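Local coordinates for adhesion and penetration protein autotransporter (Haemophilus influenzae, PDB 3SYJ) that promotes adherence of the bacterium to host cells and their invasion, associates with copies of itself in bacterial aggregation, and is probably a serine protease, at residues C673-S676 with L681-C684; K586-G591 with Q669-T674; F489-N494 with K530-K535; V617-W622 with V641-S646. One frame throughout, in Å; residues are numbered along the deposited sequence.

Overall arrangement
Following the chain from the N terminus, interaction 3 comes first: Arg491 in 489-494 meets 530-535 and closes a loop of 35 residues that holds strand 510-514. Next, 586-591 opens the long loop of interaction 2, which ends 78 residues later at 669-674. Interaction 4, 617-622 with 641-646, opens and closes within that loop. Interaction 1 begins on the strand where interaction 2 ends and turns back at once as a disulfide-linked hairpin. The hairpin of interaction 1 thus lies against the beta-solenoid through Phe588, touches Trp622 of interaction 4 through Thr674, and reaches interaction 3, where Arg675 bonds to the carbonyl of Asn494.

Interaction 1 of 4, residues C673-S676 with L681-C684; sequences CTRS and LTTC
Cys673 and Cys684 face each other across an antiparallel strand pair and are joined by a disulfide, SG to SG 2.0 Å, with a torsion of 107° about the S-S bond. They form a non-hydrogen-bonded pair with CA atoms 4.3 Å apart, and each SG stands anti to its own carbonyl carbon (chi1 -76° and -66°), which brings the sulfurs together over one face of the hairpin. Next along, Thr674 and Thr683 are the hydrogen-bonded pair: Thr674 N gives to Thr683 O at 3.1 Å, and Thr683 N returns the bond to Thr674 O at 2.9 Å. Beta-branched threonine suits such extended backbone, and a water bonded to Thr674 OG1 also makes a weak bond to Thr683 O. Arg675 and Thr682 share the face of the disulfide, CD lying 3.7 Å from OG1, while the guanidinium runs on to Asn494 O, Asn540 and Gly680 O. Ser676 N closes the turn end on Leu681 O at 2.8 Å, and its hydroxyl bonds to Thr679 N. The hairpin 669-675/682-688 lays this face on the solenoid: Cys673 and Thr682 touch Leu569 and Cys684 touches Thr567, both of strand 567-575, while Thr682 and Arg675 reach Ala538 of strand 536-539.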
loop_
_atom_site.group_PDB
_atom_site.type_symbol
_atom_site.label_atom_id
_atom_site.label_comp_id
_atom_site.label_asym_id
_atom_site.label_seq_id
_atom_site.Cartn_x
_atom_site.Cartn_y
_atom_site.Cartn_z
ATOM N N CYS A 673 -30.252 -22.477 13.230
ATOM C CA CYS A 673 -30.017 -23.516 14.225
ATOM C C CYS A 673 -30.220 -22.987 15.630
ATOM O O CYS A 673 -29.581 -22.015 16.026
ATOM C CB CYS A 673 -28.592 -24.053 14.105
ATOM S SG CYS A 673 -28.351 -25.151 12.728
ATOM N N THR A 674 -31.094 -23.639 16.388
ATOM C CA THR A 674 -31.362 -23.238 17.766
ATOM C C THR A 674 -31.507 -24.469 18.640
ATOM O O THR A 674 -32.017 -25.501 18.190
ATOM C CB THR A 674 -32.673 -22.433 17.880
ATOM O OG1 THR A 674 -33.749 -23.223 17.368
ATOM C CG2 THR A 674 -32.591 -21.137 17.097
ATOM N N ARG A 675 -31.051 -24.363 19.886
ATOM C CA ARG A 675 -31.212 -25.442 20.855
ATOM C C ARG A 675 -32.299 -25.113 21.879
ATOM O O ARG A 675 -32.368 -23.999 22.393
ATOM C CB ARG A 675 -29.895 -25.774 21.573
ATOM C CG ARG A 675 -30.141 -26.547 22.864
ATOM C CD ARG A 675 -29.144 -27.660 23.142
ATOM N NE ARG A 675 -28.078 -27.200 24.013
ATOM C CZ ARG A 675 -27.503 -27.917 24.977
ATOM N NH1 ARG A 675 -27.888 -29.160 25.240
ATOM N NH2 ARG A 675 -26.537 -27.364 25.697
ATOM N N SER A 676 -33.151 -26.086 22.170
ATOM C CA SER A 676 -34.238 -25.872 23.110
ATOM C C SER A 676 -33.715 -25.917 24.531
ATOM O O SER A 676 -33.106 -26.905 24.933
ATOM C CB SER A 676 -35.305 -26.941 22.926
ATOM O OG SER A 676 -36.118 -27.039 24.080
ATOM N N LEU A 681 -32.528 -30.309 23.032
ATOM C CA LEU A 681 -32.474 -30.700 21.618
ATOM C C LEU A 681 -32.132 -29.566 20.648
ATOM O O LEU A 681 -32.601 -28.442 20.806
ATOM C CB LEU A 681 -33.797 -31.320 21.200
ATOM C CG LEU A 681 -33.898 -32.805 21.510
ATOM C CD1 LEU A 681 -35.327 -33.286 21.305
ATOM C CD2 LEU A 681 -32.920 -33.586 20.642
ATOM N N THR A 682 -31.334 -29.867 19.629
ATOM C CA THR A 682 -30.960 -28.855 18.645
ATOM C C THR A 682 -31.714 -29.085 17.348
ATOM O O THR A 682 -31.815 -30.213 16.876
ATOM C CB THR A 682 -29.440 -28.860 18.365
ATOM O OG1 THR A 682 -28.732 -28.699 19.599
ATOM C CG2 THR A 682 -29.051 -27.730 17.413
ATOM N N THR A 683 -32.250 -28.016 16.775
ATOM C CA THR A 683 -32.996 -28.124 15.528
ATOM C C THR A 683 -32.465 -27.152 14.485
ATOM O O THR A 683 -32.268 -25.973 14.773
ATOM C CB THR A 683 -34.487 -27.847 15.755
ATOM O OG1 THR A 683 -35.024 -28.840 16.638
ATOM C CG2 THR A 683 -35.238 -27.880 14.439
ATOM N N CYS A 684 -32.221 -27.653 13.279
ATOM C CA CYS A 684 -31.807 -26.802 12.166
ATOM C C CYS A 684 -32.859 -26.850 11.082
ATOM O O CYS A 684 -33.217 -27.927 10.620
ATOM C CB CYS A 684 -30.470 -27.258 11.584
ATOM S SG CYS A 684 -29.070 -27.065 12.695
HETATM O O HOH W 1 -34.239 -23.264 14.458
#

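Interaction 2 of 4, residues K586-G591 with Q669-T674; sequences KLFFSG and QNTICT
A sulfur-aromatic contact, helped by bridging waters, seats the extra hairpin strand 669-675 on strand 586-593 of the beta-solenoid, with Cys673 meeting the ring of Phe588 in a buried setting. Cys673 SG stands 3.6 Å from the centroid of the Phe588 ring and only 7° off the normal, so the sulfur sits squarely over the middle of one face. The six ring carbons are consequently almost equally far from Cys673 SG, Phe588 CD2 being nearest at 3.7 Å. Because this sulfur belongs to the disulfide with Cys684, it offers the ring a polarisable, apolar surface and no thiol hydrogen. Phe588 has CG anti to its carbonyl carbon (chi1 -87°), which sends the ring out from the strand toward the hairpin. At the ring's edge, Phe588 CE2 comes within 3.5 Å of Thr671 O, near the ring plane, and Phe588 CZ touches the Thr671 methyl CG2 at 4.0 Å.

In the right-handed beta-helix of autotransporter passengers, successive coils stack as parallel strands; Phe588 pairs in this way with Leu568, whereas the hairpin is an excursion from the coils and has no direct hydrogen bond to 586-591. Two waters bridge the backbones beside the ring. One water accepts from Cys673 N at 2.8 Å and donates to Ser590 OG, a small hydroxyl that in turn donates a hydrogen bond to Gly591 O at 2.7 Å. A second water donates both to Gly591 O and, at 2.7 Å, to Cys673 O. Beyond them, Ser590, Ile672 and Thr674 all touch Trp622 of strand 622-629.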
loop_
_atom_site.group_PDB
_atom_site.type_symbol
_atom_site.label_atom_id
_atom_site.label_comp_id
_atom_site.label_asym_id
_atom_site.label_seq_id
_atom_site.Cartn_x
_atom_site.Cartn_y
_atom_site.Cartn_z
ATOM N N LYS A 586 -21.287 -29.975 9.460
ATOM C CA LYS A 586 -21.756 -28.599 9.458
ATOM C C LYS A 586 -21.436 -27.918 10.778
ATOM O O LYS A 586 -21.669 -28.479 11.848
ATOM C CB LYS A 586 -23.258 -28.536 9.158
ATOM C CG LYS A 586 -23.617 -29.096 7.789
ATOM C CD LYS A 586 -25.077 -28.865 7.447
ATOM C CE LYS A 586 -25.999 -29.789 8.230
ATOM N NZ LYS A 586 -26.224 -31.087 7.540
ATOM N N LEU A 587 -20.891 -26.707 10.686
ATOM C CA LEU A 587 -20.490 -25.948 11.861
ATOM C C LEU A 587 -21.152 -24.572 11.834
ATOM O O LEU A 587 -20.928 -23.791 10.909
ATOM C CB LEU A 587 -18.965 -25.815 11.903
ATOM C CG LEU A 587 -18.341 -25.024 13.051
ATOM C CD1 LEU A 587 -18.685 -25.655 14.394
ATOM C CD2 LEU A 587 -16.834 -24.939 12.866
ATOM N N PHE A 588 -21.971 -24.283 12.845
ATOM C CA PHE A 588 -22.708 -23.023 12.902
ATOM C C PHE A 588 -22.193 -22.135 14.014
ATOM O O PHE A 588 -22.093 -22.565 15.161
ATOM C CB PHE A 588 -24.211 -23.270 13.122
ATOM C CG PHE A 588 -24.989 -23.494 11.850
ATOM C CD1 PHE A 588 -24.766 -24.618 11.076
ATOM C CD2 PHE A 588 -25.947 -22.585 11.437
ATOM C CE1 PHE A 588 -25.480 -24.827 9.905
ATOM C CE2 PHE A 588 -26.666 -22.792 10.271
ATOM C CZ PHE A 588 -26.432 -23.915 9.509
ATOM N N PHE A 589 -21.855 -20.898 13.667
ATOM C CA PHE A 589 -21.607 -19.856 14.659
ATOM C C PHE A 589 -22.858 -19.000 14.706
ATOM O O PHE A 589 -23.255 -18.415 13.698
ATOM C CB PHE A 589 -20.404 -18.996 14.276
ATOM C CG PHE A 589 -19.115 -19.758 14.176
ATOM C CD1 PHE A 589 -18.236 -19.804 15.246
ATOM C CD2 PHE A 589 -18.781 -20.419 13.008
ATOM C CE1 PHE A 589 -17.041 -20.502 15.152
ATOM C CE2 PHE A 589 -17.601 -21.119 12.904
ATOM C CZ PHE A 589 -16.725 -21.164 13.980
ATOM N N SER A 590 -23.498 -18.937 15.867
ATOM C CA SER A 590 -24.811 -18.317 15.940
ATOM C C SER A 590 -25.040 -17.594 17.259
ATOM O O SER A 590 -24.412 -17.906 18.272
ATOM C CB SER A 590 -25.892 -19.388 15.755
ATOM O OG SER A 590 -27.194 -18.819 15.741
ATOM N N GLY A 591 -25.941 -16.620 17.235
ATOM C CA GLY A 591 -26.499 -16.085 18.459
ATOM C C GLY A 591 -27.588 -17.054 18.873
ATOM O O GLY A 591 -27.733 -18.113 18.261
ATOM N N GLN A 669 -35.406 -17.394 2.824
ATOM C CA GLN A 669 -35.274 -18.402 3.856
ATOM C C GLN A 669 -33.803 -18.554 4.185
ATOM O O GLN A 669 -32.956 -18.509 3.297
ATOM C CB GLN A 669 -35.856 -19.740 3.401
ATOM C CG GLN A 669 -37.362 -19.710 3.226
ATOM C CD GLN A 669 -37.981 -21.092 3.209
ATOM O OE1 GLN A 669 -37.338 -22.074 2.824
ATOM N NE2 GLN A 669 -39.241 -21.177 3.628
ATOM N N ASN A 670 -33.507 -18.708 5.470
ATOM C CA ASN A 670 -32.166 -19.030 5.918
ATOM C C ASN A 670 -32.251 -20.225 6.844
ATOM O O ASN A 670 -33.251 -20.403 7.538
ATOM C CB ASN A 670 -31.547 -17.843 6.651
ATOM C CG ASN A 670 -31.670 -16.550 5.869
ATOM O OD1 ASN A 670 -30.745 -16.145 5.170
ATOM N ND2 ASN A 670 -32.822 -15.902 5.976
ATOM N N THR A 671 -31.217 -21.059 6.848
ATOM C CA THR A 671 -31.176 -22.178 7.780
ATOM C C THR A 671 -30.784 -21.675 9.172
ATOM O O THR A 671 -29.683 -21.168 9.373
ATOM C CB THR A 671 -30.206 -23.282 7.311
ATOM O OG1 THR A 671 -30.585 -23.731 6.003
ATOM C CG2 THR A 671 -30.245 -24.457 8.268
ATOM N N ILE A 672 -31.698 -21.791 10.128
ATOM C CA ILE A 672 -31.446 -21.293 11.475
ATOM C C ILE A 672 -31.338 -22.455 12.465
ATOM O O ILE A 672 -32.221 -23.313 12.526
ATOM C CB ILE A 672 -32.552 -20.314 11.930
ATOM C CG1 ILE A 672 -32.706 -19.166 10.929
ATOM C CG2 ILE A 672 -32.266 -19.775 13.330
ATOM C CD1 ILE A 672 -31.444 -18.380 10.695
ATOM N N CYS A 673 -30.252 -22.477 13.230
ATOM C CA CYS A 673 -30.017 -23.516 14.225
ATOM C C CYS A 673 -30.220 -22.987 15.630
ATOM O O CYS A 673 -29.581 -22.015 16.026
ATOM C CB CYS A 673 -28.592 -24.053 14.105
ATOM S SG CYS A 673 -28.351 -25.151 12.728
ATOM N N THR A 674 -31.094 -23.639 16.388
ATOM C CA THR A 674 -31.362 -23.238 17.766
ATOM C C THR A 674 -31.507 -24.469 18.640
ATOM O O THR A 674 -32.017 -25.501 18.190
ATOM C CB THR A 674 -32.673 -22.433 17.880
ATOM O OG1 THR A 674 -33.749 -23.223 17.368
ATOM C CG2 THR A 674 -32.591 -21.137 17.097
HETATM O O HOH W 2 -28.547 -20.342 13.578
HETATM O O HOH W 3 -28.994 -20.681 18.285
#

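Interaction 3 of 4, residues F489-N494 with K530-K535; sequences FKRIQN and KLDYRK
Asp532 OD1 receives NH1 of Arg491 in a salt bridge of 2.7 Å, the one polar bond between 489-494 and 530-535. The bond is bent, 144° at the hydrogen, and the groups are turned well out of line: the nitrogen approaches from above the carboxylate plane, while the oxygen lies nearer the plane of the guanidinium, and the two planes stand 56° apart. Asp532 OD1 also lies 3.4 Å from Arg491 CD. Leu531, the preceding residue, provides the apolar half of the grip. Leu531 CB sits over the centre of one guanidinium face, 3.5 Å from Arg491 CZ, so the leucine covers the flat group while the aspartate takes its edge.

Arginine suits this buried place because a long chain with a planar, multi-donor end can satisfy two acids while presenting a face to a hydrocarbon. Its CG lies between the backbone N and the carbonyl carbon (chi1 55°), and the chain bends at chi3 to bring the guanidinium against Leu531. NH2 forms a further salt bridge with Asp90, which also accepts from Asn494 N. The two carboxylates of Asp532 and Asp90 probably offset the buried charge of Arg491.

On the other side of the contact, Tyr533 N bonds to Lys530 O and holds the short 3-10 turn that presents Leu531 and Asp532 together. A loop before strand 536-539 is in this way pinned to the bend 490-492 before strand 493-494, probably a salt-bridged tie between a loop and the neighbouring turn of the passenger's beta-solenoid.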
loop_
_atom_site.group_PDB
_atom_site.type_symbol
_atom_site.label_atom_id
_atom_site.label_comp_id
_atom_site.label_asym_id
_atom_site.label_seq_id
_atom_site.Cartn_x
_atom_site.Cartn_y
_atom_site.Cartn_z
ATOM N N PHE A 489 -14.318 -35.184 22.799
ATOM C CA PHE A 489 -15.710 -35.426 23.173
ATOM C C PHE A 489 -16.493 -35.960 21.976
ATOM O O PHE A 489 -16.178 -35.648 20.823
ATOM C CB PHE A 489 -16.391 -34.132 23.612
ATOM C CG PHE A 489 -15.873 -33.556 24.901
ATOM C CD1 PHE A 489 -16.550 -33.775 26.088
ATOM C CD2 PHE A 489 -14.752 -32.754 24.918
ATOM C CE1 PHE A 489 -16.098 -33.229 27.276
ATOM C CE2 PHE A 489 -14.290 -32.199 26.103
ATOM C CZ PHE A 489 -14.965 -32.436 27.282
ATOM N N LYS A 490 -17.521 -36.757 22.249
ATOM C CA LYS A 490 -18.523 -37.053 21.233
ATOM C C LYS A 490 -19.496 -35.880 21.208
ATOM O O LYS A 490 -19.617 -35.186 20.200
ATOM C CB LYS A 490 -19.234 -38.362 21.548
ATOM C CG LYS A 490 -18.309 -39.561 21.470
ATOM C CD LYS A 490 -18.956 -40.807 22.044
ATOM C CE LYS A 490 -17.937 -41.922 22.213
ATOM N NZ LYS A 490 -18.370 -42.889 23.259
ATOM N N ARG A 491 -20.171 -35.653 22.331
ATOM C CA ARG A 491 -20.856 -34.387 22.569
ATOM C C ARG A 491 -20.493 -33.860 23.955
ATOM O O ARG A 491 -20.223 -34.638 24.877
ATOM C CB ARG A 491 -22.375 -34.528 22.429
ATOM C CG ARG A 491 -23.003 -35.598 23.295
ATOM C CD ARG A 491 -24.531 -35.658 23.107
ATOM N NE ARG A 491 -25.188 -34.763 24.042
ATOM C CZ ARG A 491 -25.660 -35.137 25.225
ATOM N NH1 ARG A 491 -25.585 -36.402 25.617
ATOM N NH2 ARG A 491 -26.217 -34.240 26.014
ATOM N N ILE A 492 -20.468 -32.542 24.107
ATOM C CA ILE A 492 -20.233 -31.957 25.418
ATOM C C ILE A 492 -21.578 -31.716 26.093
ATOM O O ILE A 492 -22.450 -31.066 25.528
ATOM C CB ILE A 492 -19.443 -30.632 25.323
ATOM C CG1 ILE A 492 -18.157 -30.824 24.513
ATOM C CG2 ILE A 492 -19.095 -30.105 26.710
ATOM C CD1 ILE A 492 -17.472 -29.517 24.158
ATOM N N GLN A 493 -21.762 -32.266 27.287
ATOM C CA GLN A 493 -22.959 -31.978 28.064
ATOM C C GLN A 493 -22.833 -30.587 28.653
ATOM O O GLN A 493 -21.911 -30.302 29.420
ATOM C CB GLN A 493 -23.133 -32.990 29.184
ATOM C CG GLN A 493 -23.316 -34.401 28.702
ATOM C CD GLN A 493 -23.809 -35.298 29.806
ATOM O OE1 GLN A 493 -24.921 -35.132 30.297
ATOM N NE2 GLN A 493 -22.976 -36.255 30.214
ATOM N N ASN A 494 -23.755 -29.715 28.279
ATOM C CA ASN A 494 -23.732 -28.355 28.770
ATOM C C ASN A 494 -25.151 -27.827 28.794
ATOM O O ASN A 494 -25.981 -28.240 27.987
ATOM C CB ASN A 494 -22.840 -27.474 27.888
ATOM C CG ASN A 494 -23.395 -27.304 26.488
ATOM O OD1 ASN A 494 -23.394 -28.246 25.690
ATOM N ND2 ASN A 494 -23.863 -26.100 26.178
ATOM N N LYS A 530 -32.163 -39.220 23.893
ATOM C CA LYS A 530 -32.261 -38.752 22.518
ATOM C C LYS A 530 -31.090 -37.878 22.094
ATOM O O LYS A 530 -30.737 -37.850 20.920
ATOM C CB LYS A 530 -33.570 -37.975 22.333
ATOM C CG LYS A 530 -34.266 -38.239 21.006
ATOM C CD LYS A 530 -34.730 -39.696 20.925
ATOM C CE LYS A 530 -35.399 -40.016 19.589
ATOM N NZ LYS A 530 -36.748 -39.388 19.415
ATOM N N LEU A 531 -30.504 -37.148 23.043
ATOM C CA LEU A 531 -29.398 -36.240 22.727
ATOM C C LEU A 531 -28.200 -36.974 22.123
ATOM O O LEU A 531 -27.400 -36.380 21.408
ATOM C CB LEU A 531 -28.948 -35.458 23.969
ATOM C CG LEU A 531 -29.678 -34.157 24.301
ATOM C CD1 LEU A 531 -31.123 -34.442 24.567
ATOM C CD2 LEU A 531 -29.057 -33.485 25.512
ATOM N N ASP A 532 -28.089 -38.267 22.417
ATOM C CA ASP A 532 -26.952 -39.073 21.975
ATOM C C ASP A 532 -27.147 -39.677 20.589
ATOM O O ASP A 532 -26.253 -40.344 20.073
ATOM C CB ASP A 532 -26.678 -40.197 22.976
ATOM C CG ASP A 532 -26.178 -39.677 24.311
ATOM O OD1 ASP A 532 -25.386 -38.713 24.313
ATOM O OD2 ASP A 532 -26.565 -40.232 25.360
ATOM N N TYR A 533 -28.307 -39.451 19.980
ATOM C CA TYR A 533 -28.602 -40.115 18.712
ATOM C C TYR A 533 -29.067 -39.151 17.642
ATOM O O TYR A 533 -29.667 -39.557 16.643
ATOM C CB TYR A 533 -29.611 -41.245 18.922
ATOM C CG TYR A 533 -29.126 -42.237 19.950
ATOM C CD1 TYR A 533 -28.245 -43.253 19.601
ATOM C CD2 TYR A 533 -29.516 -42.136 21.279
ATOM C CE1 TYR A 533 -27.784 -44.159 20.540
ATOM C CE2 TYR A 533 -29.065 -43.035 22.225
ATOM C CZ TYR A 533 -28.197 -44.045 21.848
ATOM O OH TYR A 533 -27.742 -44.939 22.784
ATOM N N ARG A 534 -28.759 -37.874 17.847
ATOM C CA ARG A 534 -29.156 -36.827 16.921
ATOM C C ARG A 534 -27.987 -36.416 16.038
ATOM O O ARG A 534 -26.828 -36.569 16.413
ATOM C CB ARG A 534 -29.683 -35.617 17.694
ATOM C CG ARG A 534 -31.049 -35.837 18.331
ATOM C CD ARG A 534 -32.135 -35.907 17.267
ATOM N NE ARG A 534 -32.249 -34.658 16.514
ATOM C CZ ARG A 534 -33.174 -33.728 16.740
ATOM N NH1 ARG A 534 -34.071 -33.904 17.701
ATOM N NH2 ARG A 534 -33.205 -32.621 16.004
ATOM N N LYS A 535 -28.300 -35.892 14.859
ATOM C CA LYS A 535 -27.281 -35.404 13.943
ATOM C C LYS A 535 -26.697 -34.095 14.449
ATOM O O LYS A 535 -25.551 -33.764 14.149
ATOM C CB LYS A 535 -27.869 -35.217 12.542
ATOM C CG LYS A 535 -28.069 -36.525 11.795
ATOM C CD LYS A 535 -28.460 -36.318 10.342
ATOM C CE LYS A 535 -29.968 -36.247 10.153
ATOM N NZ LYS A 535 -30.350 -36.726 8.782
#

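Interaction 4 of 4, residues V617-W622 with V641-S646; sequences VWDHDW and VSRNVS
Arg643 lays its guanidinium flat on the indole of Trp622, the planes only 7° apart and Arg643 CZ 3.5 Å from the centroid of the five-membered ring, a cation-pi stack. Tryptophan suits this place because its broad, electron-rich indole offers a face to the cation. Arg643 CD continues over the six-membered ring in a CH-pi contact, so one long side chain, bent at chi3 (-65°), covers both rings. The stack uses only the face, leaving the N-H groups to bond around the edge. Arg643 NH2 gives a straight bond to Asp619 O at 2.8 Å, lying in the guanidinium plane, and Arg643 NH1 meets Asp619 OD1 at 2.9 Å in a salt bridge, coming from above the carboxylate plane; NH1 also bonds weakly to Asp619 O. Arg643 NE is satisfied within its own segment by Asn644 OD1 at 2.7 Å, which also takes a weak bond from Arg643 NH2.

The amide's other end is occupied too: Asn644 ND2 gives to Asn624 OD1 and, at 3.0 Å, to a water. That water makes weak bonds with His620 O, Trp622 N and Arg643 NH2. Asparagine suits position 644, whose backbone is in the left-handed region.

Asp619 belongs to the type I beta turn Trp618-Asp621. Hydrogen bonds and salt bridge hold this turn while the cation-pi stack holds Trp622, tying loop 617-622 to the beta-solenoid corner before strand 645-654.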
loop_
_atom_site.group_PDB
_atom_site.type_symbol
_atom_site.label_atom_id
_atom_site.label_comp_id
_atom_site.label_asym_id
_atom_site.label_seq_id
_atom_site.Cartn_x
_atom_site.Cartn_y
_atom_site.Cartn_z
ATOM N N VAL A 617 -40.362 -18.588 22.657
ATOM C CA VAL A 617 -39.217 -18.068 21.928
ATOM C C VAL A 617 -39.651 -16.922 21.022
ATOM O O VAL A 617 -40.527 -17.114 20.185
ATOM C CB VAL A 617 -38.600 -19.164 21.064
ATOM C CG1 VAL A 617 -37.520 -18.585 20.169
ATOM C CG2 VAL A 617 -38.049 -20.278 21.947
ATOM N N TRP A 618 -39.058 -15.736 21.190
ATOM C CA TRP A 618 -39.418 -14.577 20.361
ATOM C C TRP A 618 -38.397 -14.340 19.256
ATOM O O TRP A 618 -37.217 -14.126 19.528
ATOM C CB TRP A 618 -39.575 -13.295 21.191
ATOM C CG TRP A 618 -40.585 -13.384 22.302
ATOM C CD1 TRP A 618 -41.598 -14.292 22.422
ATOM C CD2 TRP A 618 -40.691 -12.514 23.440
ATOM N NE1 TRP A 618 -42.317 -14.053 23.567
ATOM C CE2 TRP A 618 -41.783 -12.966 24.211
ATOM C CE3 TRP A 618 -39.970 -11.401 23.884
ATOM C CZ2 TRP A 618 -42.168 -12.348 25.403
ATOM C CZ3 TRP A 618 -40.356 -10.786 25.070
ATOM C CH2 TRP A 618 -41.443 -11.262 25.815
ATOM N N ASP A 619 -38.867 -14.355 18.014
ATOM C CA ASP A 619 -37.998 -14.300 16.838
ATOM C C ASP A 619 -37.235 -12.974 16.700
ATOM O O ASP A 619 -36.209 -12.914 16.024
ATOM C CB ASP A 619 -38.827 -14.579 15.570
ATOM C CG ASP A 619 -38.028 -15.274 14.477
ATOM O OD1 ASP A 619 -36.994 -15.913 14.783
ATOM O OD2 ASP A 619 -38.451 -15.191 13.305
ATOM N N HIS A 620 -37.741 -11.915 17.330
ATOM C CA HIS A 620 -37.095 -10.602 17.288
ATOM C C HIS A 620 -36.245 -10.342 18.530
ATOM O O HIS A 620 -35.620 -9.288 18.657
ATOM C CB HIS A 620 -38.147 -9.502 17.191
ATOM C CG HIS A 620 -38.964 -9.346 18.437
ATOM N ND1 HIS A 620 -40.140 -10.033 18.647
ATOM C CD2 HIS A 620 -38.765 -8.592 19.546
ATOM C CE1 HIS A 620 -40.633 -9.709 19.829
ATOM N NE2 HIS A 620 -39.817 -8.838 20.396
ATOM N N ASP A 621 -36.242 -11.291 19.456
ATOM C CA ASP A 621 -35.570 -11.112 20.737
ATOM C C ASP A 621 -34.488 -12.180 20.907
ATOM O O ASP A 621 -34.724 -13.241 21.498
ATOM C CB ASP A 621 -36.604 -11.180 21.868
ATOM C CG ASP A 621 -35.985 -11.053 23.239
ATOM O OD1 ASP A 621 -34.830 -10.605 23.334
ATOM O OD2 ASP A 621 -36.657 -11.400 24.230
ATOM N N TRP A 622 -33.308 -11.893 20.357
ATOM C CA TRP A 622 -32.157 -12.797 20.401
ATOM C C TRP A 622 -30.965 -12.144 21.089
ATOM O O TRP A 622 -30.853 -10.918 21.123
ATOM C CB TRP A 622 -31.738 -13.193 18.981
ATOM C CG TRP A 622 -32.509 -14.339 18.422
ATOM C CD1 TRP A 622 -33.867 -14.504 18.441
ATOM C CD2 TRP A 622 -31.973 -15.482 17.739
ATOM N NE1 TRP A 622 -34.202 -15.685 17.826
ATOM C CE2 TRP A 622 -33.061 -16.302 17.386
ATOM C CE3 TRP A 622 -30.678 -15.895 17.403
ATOM C CZ2 TRP A 622 -32.896 -17.509 16.703
ATOM C CZ3 TRP A 622 -30.516 -17.091 16.729
ATOM C CH2 TRP A 622 -31.619 -17.884 16.385
ATOM N N VAL A 641 -21.842 -18.822 9.425
ATOM C CA VAL A 641 -22.012 -17.783 10.437
ATOM C C VAL A 641 -23.416 -17.208 10.279
ATOM O O VAL A 641 -23.724 -16.566 9.273
ATOM C CB VAL A 641 -20.960 -16.674 10.302
ATOM C CG1 VAL A 641 -21.085 -15.674 11.445
ATOM C CG2 VAL A 641 -19.557 -17.277 10.260
ATOM N N SER A 642 -24.264 -17.454 11.276
ATOM C CA SER A 642 -25.701 -17.233 11.144
ATOM C C SER A 642 -26.098 -15.993 11.941
ATOM O O SER A 642 -25.247 -15.168 12.275
ATOM C CB SER A 642 -26.476 -18.409 11.759
ATOM O OG SER A 642 -27.848 -18.375 11.402
ATOM N N ARG A 643 -27.388 -15.864 12.240
ATOM C CA ARG A 643 -27.977 -14.609 12.702
ATOM C C ARG A 643 -27.545 -14.262 14.115
ATOM O O ARG A 643 -27.207 -15.145 14.903
ATOM C CB ARG A 643 -29.506 -14.656 12.627
ATOM C CG ARG A 643 -30.149 -15.851 13.337
ATOM C CD ARG A 643 -31.666 -15.677 13.450
ATOM N NE ARG A 643 -32.006 -14.546 14.310
ATOM C CZ ARG A 643 -33.243 -14.217 14.669
ATOM N NH1 ARG A 643 -34.279 -14.936 14.245
ATOM N NH2 ARG A 643 -33.444 -13.164 15.454
ATOM N N ASN A 644 -27.571 -12.970 14.424
ATOM C CA ASN A 644 -27.183 -12.460 15.735
ATOM C C ASN A 644 -25.750 -12.809 16.141
ATOM O O ASN A 644 -25.469 -13.148 17.294
ATOM C CB ASN A 644 -28.199 -12.859 16.807
ATOM C CG ASN A 644 -29.592 -12.308 16.517
ATOM O OD1 ASN A 644 -30.437 -13.012 15.964
ATOM N ND2 ASN A 644 -29.826 -11.036 16.866
ATOM N N VAL A 645 -24.846 -12.717 15.176
ATOM C CA VAL A 645 -23.425 -12.721 15.464
ATOM C C VAL A 645 -22.940 -11.303 15.206
ATOM O O VAL A 645 -22.929 -10.837 14.063
ATOM C CB VAL A 645 -22.645 -13.700 14.567
ATOM C CG1 VAL A 645 -21.159 -13.615 14.870
ATOM C CG2 VAL A 645 -23.160 -15.131 14.750
ATOM N N SER A 646 -22.573 -10.606 16.276
ATOM C CA SER A 646 -22.145 -9.222 16.163
ATOM C C SER A 646 -20.869 -9.138 15.354
ATOM O O SER A 646 -20.714 -8.269 14.500
ATOM C CB SER A 646 -21.918 -8.616 17.545
ATOM O OG SER A 646 -23.148 -8.410 18.206
HETATM O O HOH W 4 -32.748 -10.632 17.386
#